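Local coordinates for EKC/KEOPS complex subunit GON7 (Saccharomyces cerevisiae, PDB 4WXA), which forms part of the EKC/KEOPS complex needed for the t6A37 modification of tRNA, where it likely supports the catalytic subunit KAE1, at residues D12-S17 with N82-G87. Numbering follows the deposited sequence.
Sequences DGVEKS and NEFLTG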
loop_
_atom_site.group_PDB
_atom_site.type_symbol
_atom_site.label_atom_id
_atom_site.label_comp_id
_atom_site.label_asym_id
_atom_site.label_seq_id
_atom_site.Cartn_x
_atom_site.Cartn_y
_atom_site.Cartn_z
ATOM N N ASP D 12 -0.404 -10.259 14.097
ATOM C CA ASP D 12 0.605 -10.872 14.970
ATOM C C ASP D 12 1.197 -9.842 15.955
ATOM O O ASP D 12 2.168 -10.110 16.591
ATOM C CB ASP D 12 1.747 -11.566 14.170
ATOM C CG ASP D 12 2.522 -10.600 13.245
ATOM O OD1 ASP D 12 1.940 -9.567 12.836
ATOM O OD2 ASP D 12 3.702 -10.869 12.896
ATOM N N GLY D 13 0.634 -8.650 16.048
ATOM C CA GLY D 13 1.041 -7.720 17.065
ATOM C C GLY D 13 2.085 -6.753 16.593
ATOM O O GLY D 13 2.665 -6.069 17.386
ATOM N N VAL D 14 2.324 -6.701 15.299
ATOM C CA VAL D 14 3.385 -5.899 14.723
ATOM C C VAL D 14 2.860 -4.550 14.240
ATOM O O VAL D 14 1.841 -4.491 13.585
ATOM C CB VAL D 14 4.041 -6.670 13.567
ATOM C CG1 VAL D 14 4.944 -5.798 12.717
ATOM C CG2 VAL D 14 4.816 -7.835 14.151
ATOM N N GLU D 15 3.563 -3.464 14.568
ATOM C CA GLU D 15 3.120 -2.117 14.114
ATOM C C GLU D 15 4.329 -1.493 13.529
ATOM O O GLU D 15 5.367 -1.549 14.114
ATOM C CB GLU D 15 2.660 -1.263 15.272
ATOM C CG GLU D 15 1.425 -1.731 16.025
ATOM C CD GLU D 15 0.163 -1.306 15.346
ATOM N N LYS D 16 4.223 -0.900 12.370
ATOM C CA LYS D 16 5.420 -0.450 11.704
ATOM C C LYS D 16 5.163 0.919 11.124
ATOM O O LYS D 16 4.231 1.086 10.339
ATOM C CB LYS D 16 5.757 -1.427 10.616
ATOM C CG LYS D 16 6.728 -0.935 9.580
ATOM C CD LYS D 16 8.097 -0.658 10.160
ATOM C CE LYS D 16 9.107 -0.531 9.054
ATOM N NZ LYS D 16 10.278 0.219 9.521
ATOM N N SER D 17 5.995 1.886 11.516
ATOM C CA SER D 17 5.979 3.240 10.919
ATOM C C SER D 17 6.977 3.434 9.810
ATOM O O SER D 17 8.136 2.999 9.909
ATOM C CB SER D 17 6.308 4.287 11.969
ATOM O OG SER D 17 5.373 4.175 12.996
ATOM N N ASN D 82 7.554 -1.902 0.154
ATOM C CA ASN D 82 7.774 -3.100 -0.629
ATOM C C ASN D 82 8.878 -3.930 0.029
ATOM O O ASN D 82 8.733 -5.134 0.240
ATOM C CB ASN D 82 8.098 -2.752 -2.096
ATOM C CG ASN D 82 6.836 -2.650 -2.997
ATOM O OD1 ASN D 82 5.802 -3.289 -2.772
ATOM N ND2 ASN D 82 6.930 -1.830 -4.029
ATOM N N GLU D 83 9.958 -3.277 0.401
ATOM C CA GLU D 83 11.002 -3.964 1.133
ATOM C C GLU D 83 10.446 -4.633 2.416
ATOM O O GLU D 83 10.676 -5.790 2.670
ATOM C CB GLU D 83 12.151 -2.991 1.440
ATOM C CG GLU D 83 13.359 -3.598 2.157
ATOM N N PHE D 84 9.670 -3.904 3.194
ATOM C CA PHE D 84 9.185 -4.417 4.470
ATOM C C PHE D 84 8.261 -5.627 4.288
ATOM O O PHE D 84 8.296 -6.573 5.074
ATOM C CB PHE D 84 8.459 -3.291 5.250
ATOM C CG PHE D 84 7.782 -3.766 6.497
ATOM C CD1 PHE D 84 8.492 -3.972 7.644
ATOM C CD2 PHE D 84 6.421 -4.040 6.486
ATOM C CE1 PHE D 84 7.860 -4.437 8.772
ATOM C CE2 PHE D 84 5.787 -4.522 7.610
ATOM C CZ PHE D 84 6.509 -4.741 8.753
ATOM N N LEU D 85 7.400 -5.568 3.275
ATOM C CA LEU D 85 6.380 -6.586 3.114
ATOM C C LEU D 85 7.035 -7.833 2.550
ATOM O O LEU D 85 6.709 -8.960 2.946
ATOM C CB LEU D 85 5.243 -6.095 2.225
ATOM C CG LEU D 85 4.332 -5.016 2.840
ATOM C CD1 LEU D 85 3.369 -4.419 1.818
ATOM C CD2 LEU D 85 3.540 -5.604 3.993
ATOM N N THR D 86 7.975 -7.629 1.637
ATOM C CA THR D 86 8.684 -8.741 1.050
ATOM C C THR D 86 9.398 -9.533 2.154
ATOM O O THR D 86 9.238 -10.749 2.250
ATOM C CB THR D 86 9.639 -8.253 -0.048
ATOM O OG1 THR D 86 8.852 -7.630 -1.061
ATOM C CG2 THR D 86 10.414 -9.429 -0.673
ATOM N N GLY D 87 10.125 -8.821 3.012
ATOM C CA GLY D 87 10.719 -9.408 4.205
ATOM C C GLY D 87 9.737 -10.174 5.075
ATOM O O GLY D 87 10.078 -11.183 5.648
#
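Lys16, on strand 14-18, lays its aliphatic chain over one face of the Phe84 ring, which reaches out from the helix of 82-87. Lys16 CB comes first and lies 3.9 Å from Phe84 CZ, at the far end of the ring. Lys16 CG follows, 3.8 Å from Phe84 CE1. It stands 3.9 Å from the centroid of the Phe84 ring and only 14° off the ring normal, a CH-pi contact over the face. Here the chain bends, with chi2 at 65°, and heads across the face toward the CE1 and CD1 side. Lys16 CD passes Phe84 CE1 at 4.0 Å. Lys16 CE then settles 3.8 Å from Phe84 CD1, nearer the root of the phenylalanine. The two side chains thus run past each other in opposite directions. The charged NZ is carried beyond the ring, and Lys16 also makes a cation-pi contact with Phe18. Val14 meets the same ring at its edge, near the ring plane, with Val14 CG1 4.4 Å from Phe84 CZ. No hydrogen bond crosses between the segments; the join is apolar and lies at the surface. An alanine in place of Phe84 would probably leave the methylenes of Lys16 without the face they lie on and open a gap beside Val14. Asp12, at the turn, is tied to the helix further on by a salt bridge to Arg88. Gly13 and Val14 form a G1 beta bulge opposite Ala10 in the hairpin of strands 5-10 and 14-18. Tyr8 of strand 5-10 meets the Phe84 ring edge-to-face. The contact therefore docks this two-stranded antiparallel hairpin against helix 66-94, whose residues Asn82, Leu85 and Thr86 also pack on the PCC1 chain.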